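Local coordinates for protein alternansucrase (Leuconostoc mesenteroides, PDB 6HVG) that belongs to family 70 of the glycosyl hydrolases and joins a barrel-type core to repeats of the cell-wall-binding kind, at residues Lys906-Gly911 with Asp1014-Arg1019; Leu850-Ile855 with Lys1075-Thr1080; Thr419-Asn424 with Ala487-Ile492. All coordinates share one frame; numbering follows the deposited sequence.

Contact 1. Residues Lys906-Gly911 with Asp1014-Arg1019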
# COMPACT_ATOMS: atom_id res chain seq x y z
N LYS A 906 40.81 27.10 15.98
CA LYS A 906 40.75 27.33 17.43
C LYS A 906 39.35 27.70 17.93
O LYS A 906 38.94 27.24 19.01
CB LYS A 906 41.80 28.36 17.89
CG LYS A 906 43.02 27.75 18.59
CD LYS A 906 42.72 27.43 20.06
CE LYS A 906 43.94 27.10 20.92
NZ LYS A 906 44.49 25.73 20.71
N ASN A 907 38.62 28.50 17.16
CA ASN A 907 37.27 28.90 17.56
C ASN A 907 36.16 28.12 16.87
O ASN A 907 35.00 28.50 16.93
CB ASN A 907 37.12 30.40 17.36
CG ASN A 907 38.13 31.18 18.19
OD1 ASN A 907 39.02 31.84 17.64
ND2 ASN A 907 38.03 31.08 19.51
N GLN A 908 36.54 27.02 16.24
CA GLN A 908 35.60 26.15 15.52
C GLN A 908 35.48 24.82 16.31
O GLN A 908 36.06 24.69 17.39
CB GLN A 908 36.10 25.90 14.09
CG GLN A 908 36.03 27.11 13.21
CD GLN A 908 36.58 26.89 11.82
OE1 GLN A 908 37.04 25.81 11.48
NE2 GLN A 908 36.49 27.92 10.99
N GLY A 909 34.72 23.87 15.76
CA GLY A 909 34.45 22.62 16.42
C GLY A 909 33.20 22.70 17.27
O GLY A 909 32.75 23.78 17.62
N ILE A 910 32.64 21.54 17.60
CA ILE A 910 31.39 21.46 18.34
C ILE A 910 31.32 20.15 19.13
O ILE A 910 31.96 19.17 18.75
CB ILE A 910 30.20 21.59 17.36
CG1 ILE A 910 28.88 21.77 18.10
CG2 ILE A 910 30.09 20.36 16.47
CD1 ILE A 910 27.73 22.26 17.22
N GLY A 911 30.56 20.15 20.23
CA GLY A 911 30.39 18.97 21.06
C GLY A 911 28.92 18.66 21.23
O GLY A 911 28.14 19.54 21.62
N ASP A 1014 31.60 37.05 14.63
CA ASP A 1014 30.22 37.16 14.13
C ASP A 1014 30.04 36.67 12.70
O ASP A 1014 28.98 36.17 12.34
CB ASP A 1014 29.74 38.63 14.19
CG ASP A 1014 29.38 39.07 15.61
OD1 ASP A 1014 29.50 38.26 16.56
OD2 ASP A 1014 29.00 40.25 15.77
N SER A 1015 31.08 36.82 11.89
CA SER A 1015 31.04 36.44 10.50
C SER A 1015 31.79 35.13 10.27
O SER A 1015 32.03 34.76 9.12
CB SER A 1015 31.63 37.57 9.65
OG SER A 1015 32.97 37.87 10.02
N GLN A 1016 32.13 34.41 11.34
CA GLN A 1016 32.93 33.20 11.22
C GLN A 1016 32.18 32.20 10.38
O GLN A 1016 31.01 31.92 10.62
CB GLN A 1016 33.24 32.56 12.59
CG GLN A 1016 34.34 31.51 12.52
CD GLN A 1016 34.84 31.04 13.87
OE1 GLN A 1016 35.84 31.55 14.38
NE2 GLN A 1016 34.18 30.03 14.44
N ASP A 1017 32.87 31.70 9.35
CA ASP A 1017 32.35 30.72 8.42
C ASP A 1017 33.36 29.58 8.36
O ASP A 1017 34.49 29.79 7.94
CB ASP A 1017 32.15 31.36 7.05
CG ASP A 1017 31.35 30.49 6.11
OD1 ASP A 1017 31.25 29.25 6.32
OD2 ASP A 1017 30.77 31.03 5.13
N ALA A 1018 32.95 28.38 8.78
CA ALA A 1018 33.85 27.22 8.82
C ALA A 1018 33.80 26.34 7.57
O ALA A 1018 34.48 25.32 7.49
CB ALA A 1018 33.50 26.37 10.03
N ARG A 1019 32.97 26.73 6.62
CA ARG A 1019 32.71 25.96 5.40
C ARG A 1019 33.89 25.99 4.44
O ARG A 1019 34.68 26.91 4.45
CB ARG A 1019 31.44 26.53 4.73
CG ARG A 1019 30.20 26.31 5.59
CD ARG A 1019 28.93 26.82 4.94
NE ARG A 1019 28.91 28.26 4.86
CZ ARG A 1019 27.94 28.98 4.31
NH1 ARG A 1019 26.87 28.42 3.78
NH2 ARG A 1019 28.07 30.30 4.31
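Gln1016 reaches from its loop to the turn ahead of strand 910-915 and gives a hydrogen bond from NE2 to Asn907 O (3.0 Å). Its CG lies anti to the backbone N (chi1 -166°) and the chain runs on extended, which gives the amide the span it needs. The N-H points nearly straight at the oxygen (167°), within the plane of its own amide, yet it arrives from above the plane of the Asn907 carbonyl. The same nitrogen also donates to Lys856 O, and the amide oxygen, OE1 of Gln1016, rests 3.4 Å from Asn907 CB.

Gln908, the residue with the largest share of the interface, turns its amide 79° from that of Gln1016. Its CG lies 3.7 Å from Gln1016 NE2, while farther out its end comes up to Ala1018: CD lies 3.6 Å from the alanine methyl, and NE2 is 3.5 Å from Ala1018 CA. Next to it, Asp1017 and Arg1019 form an Asx turn and a side-on salt bridge. Across the contact the groups that meet are uncharged: one amide hydrogen bond joins the segments and van der Waals packing accompanies it, whereas the charged pair stays within 1014-1019.

Contact 2. Residues Leu850-Ile855 with Lys1075-Thr1080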
# COMPACT_ATOMS: atom_id res chain seq x y z
N LEU A 850 21.02 25.24 15.51
CA LEU A 850 21.93 24.20 15.01
C LEU A 850 22.42 24.53 13.61
O LEU A 850 23.60 24.33 13.28
CB LEU A 850 21.23 22.82 15.03
CG LEU A 850 21.03 22.22 16.43
CD1 LEU A 850 20.07 21.05 16.36
CD2 LEU A 850 22.33 21.79 17.08
N LEU A 851 21.51 25.04 12.79
CA LEU A 851 21.82 25.35 11.39
C LEU A 851 22.80 26.50 11.26
O LEU A 851 23.72 26.43 10.44
CB LEU A 851 20.55 25.67 10.60
CG LEU A 851 19.82 24.42 10.10
CD1 LEU A 851 18.38 24.74 9.74
CD2 LEU A 851 20.56 23.80 8.93
N LYS A 852 22.62 27.54 12.07
CA LYS A 852 23.54 28.69 12.11
C LYS A 852 24.88 28.35 12.75
O LYS A 852 25.94 28.83 12.31
CB LYS A 852 22.89 29.87 12.83
CG LYS A 852 21.76 30.49 12.02
CD LYS A 852 21.12 31.69 12.69
CE LYS A 852 20.02 31.26 13.65
NZ LYS A 852 19.27 32.39 14.28
N ALA A 853 24.82 27.50 13.77
CA ALA A 853 26.02 26.99 14.43
C ALA A 853 26.84 26.13 13.47
O ALA A 853 28.07 26.08 13.55
CB ALA A 853 25.64 26.18 15.65
N ARG A 854 26.15 25.44 12.56
CA ARG A 854 26.82 24.57 11.60
C ARG A 854 27.70 25.40 10.67
O ARG A 854 28.81 24.98 10.34
CB ARG A 854 25.81 23.76 10.80
CG ARG A 854 26.41 22.65 9.93
CD ARG A 854 25.34 21.86 9.16
NE ARG A 854 25.91 20.69 8.49
CZ ARG A 854 26.42 20.68 7.26
NH1 ARG A 854 26.42 21.77 6.48
NH2 ARG A 854 26.93 19.57 6.76
N ILE A 855 27.23 26.58 10.28
CA ILE A 855 28.01 27.47 9.44
C ILE A 855 29.29 27.95 10.18
O ILE A 855 30.36 28.01 9.58
CB ILE A 855 27.17 28.71 9.06
CG1 ILE A 855 25.97 28.29 8.21
CG2 ILE A 855 28.04 29.76 8.36
CD1 ILE A 855 24.94 29.39 7.96
N LYS A 1075 19.27 31.66 3.29
CA LYS A 1075 20.69 31.93 3.12
C LYS A 1075 21.36 31.88 4.48
O LYS A 1075 22.41 31.26 4.62
CB LYS A 1075 20.92 33.28 2.44
CG LYS A 1075 22.37 33.61 2.10
CD LYS A 1075 22.48 35.08 1.70
CE LYS A 1075 23.92 35.57 1.64
NZ LYS A 1075 24.61 35.04 0.42
N GLU A 1076 20.74 32.52 5.47
CA GLU A 1076 21.31 32.64 6.82
C GLU A 1076 21.25 31.35 7.66
O GLU A 1076 21.97 31.22 8.65
CB GLU A 1076 20.69 33.84 7.55
CG GLU A 1076 21.35 35.17 7.11
CD GLU A 1076 20.39 36.37 7.00
OE1 GLU A 1076 19.30 36.25 6.39
OE2 GLU A 1076 20.75 37.45 7.52
N LEU A 1077 20.42 30.38 7.24
CA LEU A 1077 20.44 29.03 7.81
C LEU A 1077 21.40 28.08 7.11
O LEU A 1077 21.57 26.94 7.52
CB LEU A 1077 19.04 28.42 7.81
CG LEU A 1077 18.01 29.11 8.74
CD1 LEU A 1077 16.62 28.53 8.50
CD2 LEU A 1077 18.40 28.99 10.21
N GLY A 1078 22.06 28.56 6.07
CA GLY A 1078 23.10 27.79 5.41
C GLY A 1078 22.58 26.84 4.34
O GLY A 1078 23.29 25.93 3.94
N ILE A 1079 21.37 27.06 3.85
CA ILE A 1079 20.84 26.26 2.78
C ILE A 1079 21.61 26.67 1.55
O ILE A 1079 21.67 27.84 1.24
CB ILE A 1079 19.34 26.47 2.53
CG1 ILE A 1079 18.47 25.70 3.52
CG2 ILE A 1079 18.94 25.93 1.16
CD1 ILE A 1079 18.82 25.85 4.96
N THR A 1080 22.22 25.69 0.87
CA THR A 1080 22.87 25.94 -0.40
C THR A 1080 22.06 25.41 -1.58
O THR A 1080 22.31 25.83 -2.70
CB THR A 1080 24.26 25.30 -0.43
OG1 THR A 1080 24.15 23.89 -0.21
CG2 THR A 1080 25.15 25.95 0.61
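Leu1077, in the turn after helix 1063-1075, packs on one face of helix 844-857, where it meets Leu851 and Lys852. Its CG lies anti to its own carbonyl carbon (chi1 -66°), and this brings CD2 to 4.0 Å from Leu851 CB and 4.1 Å from Lys852 CG. Leu851 adopts a similar first torsion, and its CB lies 3.5 Å from Leu1077 O, with CD2 of Leu851 also close to that oxygen. A branched aliphatic side chain suits both positions, since each fills a buried part of the seam with carbon alone.

Lys852 contributes through its stem. Its CG, again anti to the carbonyl carbon (chi1 -71°), sits 3.5 Å from Glu1076 O; the chain bends at chi3 beyond that point, and the residue remains exposed. One turn further along the helix, Ile855 sends its longer branch across: CG1 stands beside the backbone N, and CD1 comes 3.5 Å from Gly1078 CA and 3.6 Å from Glu1076 O. Glycine fits opposite this methyl for two reasons. Its phi is positive (86°), as the Schellman motif that ends the helix requires, and without a side chain its CA can face the isoleucine methyl. Gly1078 N returns to Lys1075 O (3.1 Å) in the type I turn. No hydrogen bond crosses between the segments, so the fit rests on shape.

The turn leads into strand 1081-1083 of the parallel barrel sheet. Just before that strand, Thr1080 makes backbone bonds with Val1044, immediately ahead of strand 1045-1047, and with Gln1151, the first residue of strand 1151-1156; these two strands flank 1081-1083. Helix 844-857 packs against the link between helix 1063-1075 and strand 1081-1083, and its Arg854 bonds Asp1041 O ahead of strand 1045-1047.

Contact 3. Residues Thr419-Asn424 with Ala487-Ile492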
# COMPACT_ATOMS: atom_id res chain seq x y z
N THR A 419 -31.40 -0.66 -37.40
CA THR A 419 -31.98 -0.28 -38.68
C THR A 419 -33.25 0.58 -38.49
O THR A 419 -33.36 1.67 -39.06
CB THR A 419 -32.29 -1.54 -39.53
OG1 THR A 419 -31.08 -2.27 -39.75
CG2 THR A 419 -32.89 -1.17 -40.88
N ASP A 420 -34.19 0.06 -37.70
CA ASP A 420 -35.45 0.75 -37.39
C ASP A 420 -35.62 0.88 -35.87
O ASP A 420 -34.95 0.19 -35.09
CB ASP A 420 -36.67 -0.00 -37.96
CG ASP A 420 -36.65 -0.11 -39.48
OD1 ASP A 420 -36.67 0.92 -40.18
OD2 ASP A 420 -36.63 -1.25 -39.99
N ILE A 421 -36.53 1.77 -35.48
CA ILE A 421 -36.79 2.08 -34.08
C ILE A 421 -38.29 1.96 -33.84
O ILE A 421 -39.10 2.53 -34.57
CB ILE A 421 -36.36 3.52 -33.74
CG1 ILE A 421 -34.83 3.66 -33.74
CG2 ILE A 421 -36.98 3.97 -32.41
CD1 ILE A 421 -34.17 3.22 -32.45
N LEU A 422 -38.67 1.23 -32.79
CA LEU A 422 -40.07 1.09 -32.39
C LEU A 422 -40.52 2.32 -31.63
O LEU A 422 -40.73 2.24 -30.43
CB LEU A 422 -40.22 -0.17 -31.52
CG LEU A 422 -41.59 -0.56 -31.01
CD1 LEU A 422 -42.42 -1.15 -32.15
CD2 LEU A 422 -41.53 -1.53 -29.83
N LYS A 423 -40.66 3.47 -32.31
CA LYS A 423 -40.98 4.73 -31.61
C LYS A 423 -42.24 4.54 -30.78
O LYS A 423 -43.20 3.90 -31.23
CB LYS A 423 -41.09 5.94 -32.58
CG LYS A 423 -42.36 5.99 -33.42
CD LYS A 423 -42.77 7.43 -33.80
CE LYS A 423 -43.86 7.47 -34.91
NZ LYS A 423 -45.05 8.32 -34.61
N ASN A 424 -42.18 5.01 -29.54
CA ASN A 424 -43.32 5.00 -28.62
C ASN A 424 -43.93 3.62 -28.39
O ASN A 424 -44.99 3.49 -27.77
CB ASN A 424 -44.41 5.97 -29.13
CG ASN A 424 -45.41 6.38 -28.06
OD1 ASN A 424 -45.11 6.36 -26.87
ND2 ASN A 424 -46.61 6.76 -28.50
N ALA A 487 -41.39 -0.95 -23.56
CA ALA A 487 -41.46 -0.06 -22.40
C ALA A 487 -40.39 1.01 -22.45
O ALA A 487 -40.63 2.13 -22.03
CB ALA A 487 -41.35 -0.86 -21.11
N ILE A 488 -39.20 0.65 -22.93
CA ILE A 488 -38.13 1.61 -23.07
C ILE A 488 -38.52 2.72 -24.04
O ILE A 488 -38.31 3.91 -23.75
CB ILE A 488 -36.81 0.95 -23.51
CG1 ILE A 488 -36.18 0.21 -22.32
CG2 ILE A 488 -35.79 1.99 -24.03
CD1 ILE A 488 -35.08 -0.76 -22.70
N GLU A 489 -39.09 2.37 -25.17
CA GLU A 489 -39.43 3.37 -26.18
C GLU A 489 -40.53 4.31 -25.71
O GLU A 489 -40.60 5.47 -26.15
CB GLU A 489 -39.81 2.70 -27.49
CG GLU A 489 -38.71 1.84 -28.11
CD GLU A 489 -37.55 2.64 -28.72
OE1 GLU A 489 -37.41 3.84 -28.44
OE2 GLU A 489 -36.77 2.02 -29.46
N GLN A 490 -41.37 3.81 -24.80
CA GLN A 490 -42.42 4.62 -24.18
C GLN A 490 -41.90 5.68 -23.20
O GLN A 490 -42.39 6.82 -23.20
CB GLN A 490 -43.44 3.71 -23.47
CG GLN A 490 -44.31 2.90 -24.43
CD GLN A 490 -45.10 1.82 -23.72
OE1 GLN A 490 -44.91 1.57 -22.53
NE2 GLN A 490 -45.97 1.14 -24.47
N GLN A 491 -40.93 5.31 -22.37
CA GLN A 491 -40.33 6.26 -21.45
C GLN A 491 -39.39 7.23 -22.18
O GLN A 491 -39.11 8.30 -21.65
CB GLN A 491 -39.59 5.56 -20.30
CG GLN A 491 -40.45 4.73 -19.37
CD GLN A 491 -41.21 5.52 -18.31
OE1 GLN A 491 -42.42 5.33 -18.13
NE2 GLN A 491 -40.49 6.36 -17.57
N ILE A 492 -38.91 6.85 -23.37
CA ILE A 492 -38.15 7.78 -24.23
C ILE A 492 -39.06 8.88 -24.80
O ILE A 492 -38.68 10.06 -24.84
CB ILE A 492 -37.39 7.05 -25.37
CG1 ILE A 492 -36.18 6.30 -24.79
CG2 ILE A 492 -36.90 8.01 -26.45
CD1 ILE A 492 -35.60 5.24 -25.69
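Glu489, on helix 474-495, lies against the first strand of a two-stranded beta hairpin, 420-423 paired antiparallel with 427-430. Strand and helix segments approach to 8.0 Å between axes and cross at -71°; the contact falls on Ile421 to Asn424, where the chain enters the hairpin loop.

The glutamate can be followed outward. CB is 3.1 Å from Leu422 O and also faces the backbone N of Asn424. CG, placed anti to the carbonyl carbon, stays beside the same Leu422 oxygen. The chain then bends at chi2 (-73°). CD is still nearest to Leu422 O, at 3.6 Å, and begins to approach Ile421 CG2. At the tip OE2 lies 3.5 Å from Ile421 CG2, with the two side chains roughly perpendicular. OE1 has its main partner beyond both segments, in a salt bridge to Arg437. Glutamate suits this buried place because its methylenes pack on the strand while the far end pays for its charge with an arginine; that pairing would be expected to stabilise the ionised form.

Leu422 is the centre of an inverse gamma turn, closed by a weak bond from Lys423 N to Ile421 O (2.9 Å). The leucine side chain itself touches Phe482 and Thr486 of the same helix that carries Glu489. Beyond the strand, Asn424 takes up a positive phi (57°), which asparagine tolerates better than most residues, as the loop begins. Its CA packs 3.7 Å from Glu489 O, which accepts a hydrogen bond from Ser493 OG one turn on. Gln490 flanks the loop with its aliphatic stem, CG resting 3.5 Å from Asn424 O.

Overall arrangement
Contacts 1 and 2 are neighbours, their centres 12 Å apart, and they share a direct link: Ala1018 N lies 2.7 Å from Ile855 O, a probable hydrogen bond between the loop of contact 1 and the helix of contact 2. Arg1019 NE also packs on Ile855 CG2, so the loop that follows strand 1003-1009 is held to helix 844-857 here. In sequence, 906-911 and 1014-1019 both fall between 850-855 and 1075-1080. Contact 3 comes earlier in the chain and on the opposite side of its centre, about 88 Å from contact 1 and 76 Å from contact 2, centre to centre. The calcium ligands Glu575, Asp581, Asn625 and Asp1159 belong to none of the three.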